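Side-chain contacts in hypothetical protein TM1553 (Thermotoga maritima, PDB 1VRM), which is uncharacterised but probably acts as an ApbE-type flavin transferase that attaches FMN from FAD to target proteins: residues A[91-96]-A[103-108]; A[96-101]-A[276-281]. One frame throughout, in Å; residues are numbered along the deposited sequence.

Contact 1: residues A[91-96]-A[103-108]; sequences AACAFA and FDPTVG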
# COMPACT_ATOMS: atom_id res chain seq x y z
N ALA A 91 -7.95 -10.71 -2.76
CA ALA A 91 -6.62 -10.66 -2.15
C ALA A 91 -6.58 -9.70 -0.95
O ALA A 91 -6.00 -10.01 0.08
CB ALA A 91 -5.59 -10.30 -3.15
N ALA A 92 -7.22 -8.55 -1.08
CA ALA A 92 -7.24 -7.58 -0.00
C ALA A 92 -7.97 -8.17 1.20
O ALA A 92 -7.53 -8.06 2.34
CB ALA A 92 -7.90 -6.28 -0.48
N CYS A 93 -9.08 -8.83 0.94
CA CYS A 93 -9.79 -9.50 2.04
C CYS A 93 -8.95 -10.65 2.63
O CYS A 93 -8.98 -10.85 3.82
CB CYS A 93 -11.18 -9.96 1.62
SG CYS A 93 -12.27 -8.54 1.29
N ALA A 94 -8.16 -11.35 1.81
CA ALA A 94 -7.28 -12.40 2.33
C ALA A 94 -6.18 -11.84 3.22
O ALA A 94 -5.85 -12.45 4.26
CB ALA A 94 -6.72 -13.18 1.21
N PHE A 95 -5.67 -10.66 2.91
CA PHE A 95 -4.74 -9.99 3.84
C PHE A 95 -5.40 -9.55 5.13
O PHE A 95 -4.77 -9.54 6.18
CB PHE A 95 -4.00 -8.82 3.19
CG PHE A 95 -2.85 -9.23 2.29
CD1 PHE A 95 -1.66 -9.67 2.84
CD2 PHE A 95 -2.96 -9.13 0.92
CE1 PHE A 95 -0.58 -10.03 1.99
CE2 PHE A 95 -1.91 -9.48 0.09
CZ PHE A 95 -0.74 -9.96 0.63
N ALA A 96 -6.65 -9.10 5.05
CA ALA A 96 -7.40 -8.71 6.24
C ALA A 96 -7.57 -9.94 7.16
O ALA A 96 -7.31 -9.86 8.36
CB ALA A 96 -8.71 -8.12 5.88
N PHE A 103 -4.82 -4.88 8.73
CA PHE A 103 -5.08 -4.36 7.38
C PHE A 103 -6.54 -4.70 7.10
O PHE A 103 -6.95 -5.86 7.27
CB PHE A 103 -4.18 -5.02 6.34
CG PHE A 103 -4.55 -4.68 4.93
CD1 PHE A 103 -4.07 -3.54 4.32
CD2 PHE A 103 -5.41 -5.49 4.22
CE1 PHE A 103 -4.43 -3.26 3.00
CE2 PHE A 103 -5.79 -5.19 2.89
CZ PHE A 103 -5.33 -4.06 2.31
N ASP A 104 -7.34 -3.71 6.70
CA ASP A 104 -8.71 -3.99 6.34
C ASP A 104 -9.14 -3.03 5.25
O ASP A 104 -9.16 -1.83 5.50
CB ASP A 104 -9.58 -3.82 7.56
CG ASP A 104 -10.99 -4.38 7.37
OD1 ASP A 104 -11.46 -4.27 6.23
OD2 ASP A 104 -11.63 -4.94 8.32
N PRO A 105 -9.50 -3.56 4.06
CA PRO A 105 -9.87 -2.71 2.95
C PRO A 105 -11.27 -2.11 3.13
O PRO A 105 -11.72 -1.40 2.26
CB PRO A 105 -9.81 -3.65 1.76
CG PRO A 105 -10.20 -4.93 2.29
CD PRO A 105 -9.60 -4.98 3.68
N THR A 106 -11.96 -2.36 4.22
CA THR A 106 -13.25 -1.72 4.46
C THR A 106 -13.20 -0.53 5.43
O THR A 106 -14.18 -0.20 6.07
CB THR A 106 -14.29 -2.73 4.93
OG1 THR A 106 -13.89 -3.24 6.20
CG2 THR A 106 -14.44 -3.89 3.91
N VAL A 107 -12.05 0.11 5.51
CA VAL A 107 -11.94 1.40 6.20
C VAL A 107 -12.58 2.56 5.41
O VAL A 107 -12.48 3.71 5.84
CB VAL A 107 -10.45 1.76 6.52
CG1 VAL A 107 -9.89 0.83 7.61
CG2 VAL A 107 -9.62 1.68 5.31
N GLY A 108 -13.27 2.31 4.29
CA GLY A 108 -13.80 3.36 3.48
C GLY A 108 -14.74 4.31 4.22
O GLY A 108 -14.64 5.51 4.09
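The F103 ring meets helix 83-98 at its edge. A92 O and A96 N both lie there, near the ring plane. F95 CB comes in obliquely, 3.8 Å from F103 CD2. The edge atom F103 CE2 is 3.4 Å from A92 O, a carbonyl that also accepts the helical bond from A96 N. F103 has CG anti to its backbone N (chi1 171°), which lays the ring edge against the A92-A96 turn of the helix. F103 O is 3.1 Å from A96 CA in a CA-H...O contact. This oxygen is buried and has no hydrogen-bond partner in the model.

P105 extends the apolar surface along the helix. P105 CG touches A92 CB at 3.8 Å, and P105 CD lies 3.9 Å from A96 CB. C93 SG adds a looser contact to P105 CG.

The loop is braced by D104. D104 OD1 accepts T106 N at 2.8 Å, nearly straight at 163°, and also T106 OG1, both from the same face of the carboxylate plane. D104 OD2 takes Y140 N, and T106 OG1 bonds G139 N. The T106 N to D104 OD1 bond closes an Asx turn. This turn and the type I beta turn from D104 to V107, the N-cap residue, lead into helix 108-114. Helices 83-98 and 108-114 are thus joined by a loop that folds back on the first.

Contact 2: residues A[96-101]-A[276-281]; sequences AELTDG and DALSTA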
# COMPACT_ATOMS: atom_id res chain seq x y z
N ALA A 96 -6.65 -9.10 5.05
CA ALA A 96 -7.40 -8.71 6.24
C ALA A 96 -7.57 -9.94 7.16
O ALA A 96 -7.31 -9.86 8.36
CB ALA A 96 -8.71 -8.12 5.88
N GLU A 97 -7.89 -11.09 6.57
CA GLU A 97 -8.01 -12.31 7.36
C GLU A 97 -6.66 -12.71 7.98
O GLU A 97 -6.59 -13.06 9.16
CB GLU A 97 -8.60 -13.41 6.50
CG GLU A 97 -8.87 -14.64 7.32
CD GLU A 97 -9.82 -15.57 6.61
OE1 GLU A 97 -11.03 -15.23 6.57
OE2 GLU A 97 -9.35 -16.62 6.10
N LEU A 98 -5.60 -12.61 7.21
CA LEU A 98 -4.28 -13.00 7.68
C LEU A 98 -3.85 -12.15 8.87
O LEU A 98 -3.13 -12.62 9.76
CB LEU A 98 -3.27 -12.82 6.55
CG LEU A 98 -1.82 -13.13 6.83
CD1 LEU A 98 -1.69 -14.63 7.14
CD2 LEU A 98 -0.99 -12.71 5.63
N THR A 99 -4.24 -10.87 8.86
CA THR A 99 -3.81 -9.93 9.90
C THR A 99 -4.88 -9.62 10.97
O THR A 99 -4.77 -8.63 11.71
CB THR A 99 -3.26 -8.63 9.24
OG1 THR A 99 -4.33 -8.01 8.51
CG2 THR A 99 -2.15 -8.94 8.31
N ASP A 100 -5.95 -10.43 11.03
CA ASP A 100 -7.06 -10.23 11.92
C ASP A 100 -7.61 -8.84 11.85
O ASP A 100 -7.93 -8.22 12.86
CB ASP A 100 -6.66 -10.58 13.35
CG ASP A 100 -6.13 -12.02 13.47
OD1 ASP A 100 -6.69 -12.93 12.83
OD2 ASP A 100 -5.14 -12.24 14.20
N GLY A 101 -7.70 -8.32 10.63
CA GLY A 101 -8.28 -7.01 10.39
C GLY A 101 -7.39 -5.82 10.64
O GLY A 101 -7.87 -4.69 10.56
N ASP A 276 3.27 -3.93 0.68
CA ASP A 276 2.36 -2.79 0.87
C ASP A 276 1.28 -3.15 1.93
O ASP A 276 1.10 -2.41 2.90
CB ASP A 276 1.72 -2.42 -0.48
CG ASP A 276 1.05 -1.08 -0.49
OD1 ASP A 276 1.25 -0.31 0.44
OD2 ASP A 276 0.32 -0.82 -1.51
N ALA A 277 0.57 -4.28 1.76
CA ALA A 277 -0.50 -4.66 2.70
C ALA A 277 0.05 -4.85 4.10
O ALA A 277 -0.54 -4.42 5.09
CB ALA A 277 -1.23 -5.89 2.28
N LEU A 278 1.19 -5.54 4.20
CA LEU A 278 1.73 -5.85 5.50
C LEU A 278 2.42 -4.66 6.16
O LEU A 278 2.47 -4.59 7.38
CB LEU A 278 2.62 -7.08 5.45
CG LEU A 278 1.90 -8.38 5.08
CD1 LEU A 278 2.84 -9.57 5.17
CD2 LEU A 278 0.69 -8.64 5.93
N SER A 279 2.82 -3.66 5.39
CA SER A 279 3.42 -2.48 6.03
C SER A 279 2.29 -1.72 6.75
O SER A 279 2.50 -1.21 7.83
CB SER A 279 4.18 -1.60 5.06
OG SER A 279 3.31 -0.97 4.13
N THR A 280 1.09 -1.69 6.15
CA THR A 280 -0.06 -1.08 6.78
C THR A 280 -0.42 -1.84 8.04
O THR A 280 -0.61 -1.27 9.10
CB THR A 280 -1.24 -1.05 5.76
OG1 THR A 280 -0.85 -0.25 4.62
CG2 THR A 280 -2.51 -0.51 6.38
N ALA A 281 -0.55 -3.16 7.92
CA ALA A 281 -0.91 -3.97 9.08
C ALA A 281 0.12 -3.83 10.21
O ALA A 281 -0.22 -3.71 11.38
CB ALA A 281 -1.01 -5.44 8.71
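T99 CG2 is the methyl that joins the two segments. It lies 3.7 Å from L278 CD2 and 3.7 Å from A281 CB on helix 272-296. T99 CB is also close to A281 CB. The T99 rotamer explains the split of its two branches. With chi1 63°, OG1 sits between the backbone N and the carbonyl carbon, while CG2 is anti to the carbonyl carbon and is directed to the other helix. OG1 stays on its own side, where it bonds F95 O and F103 N. Thus the polar branch is satisfied locally and the apolar branch makes the contact.

L278 CG is anti to the carbonyl carbon (chi1 -64°). CD1 continues anti to CA, and the other branch, CD2, meets T99 CG2. The T99 and L278 side chains approach at a slant. The exposed L98 adds a looser touch, its CD2 4.4 Å from L278 CD2.

T99 is the first residue to leave helix 83-98. G101 N bonds A96 O at 2.8 Å, and D100 N bonds E97 O at 3.3 Å. D100 has positive phi (51°) as the C-prime residue. This is a Schellman motif, which ends the helix just where T99 packs on helix 272-296.

Contacts 1 and 2 lie about 7 Å apart, centre to centre. Both use helix 83-98 and share A96. Both the helix and the loop of contact 1 pack against 276-281. F95 CG is 3.7 Å from A277 CB. F103 CD1 is 3.7 Å from A277 O, and F103 N is 3.9 Å from A281 CB. The F103 side chain is also about 4 Å from a bound unknown ligand. That ligand hydrogen-bonds D104 N, and D276 OD1, S279 OG and T280 OG1 of segment 276-281. Segments 103-108 and 276-281 therefore both border it, though contact 2 itself rests on L278 and A281. In this family the pocket could be the flavin site, but the ligand probably came from the crystallisation liquor.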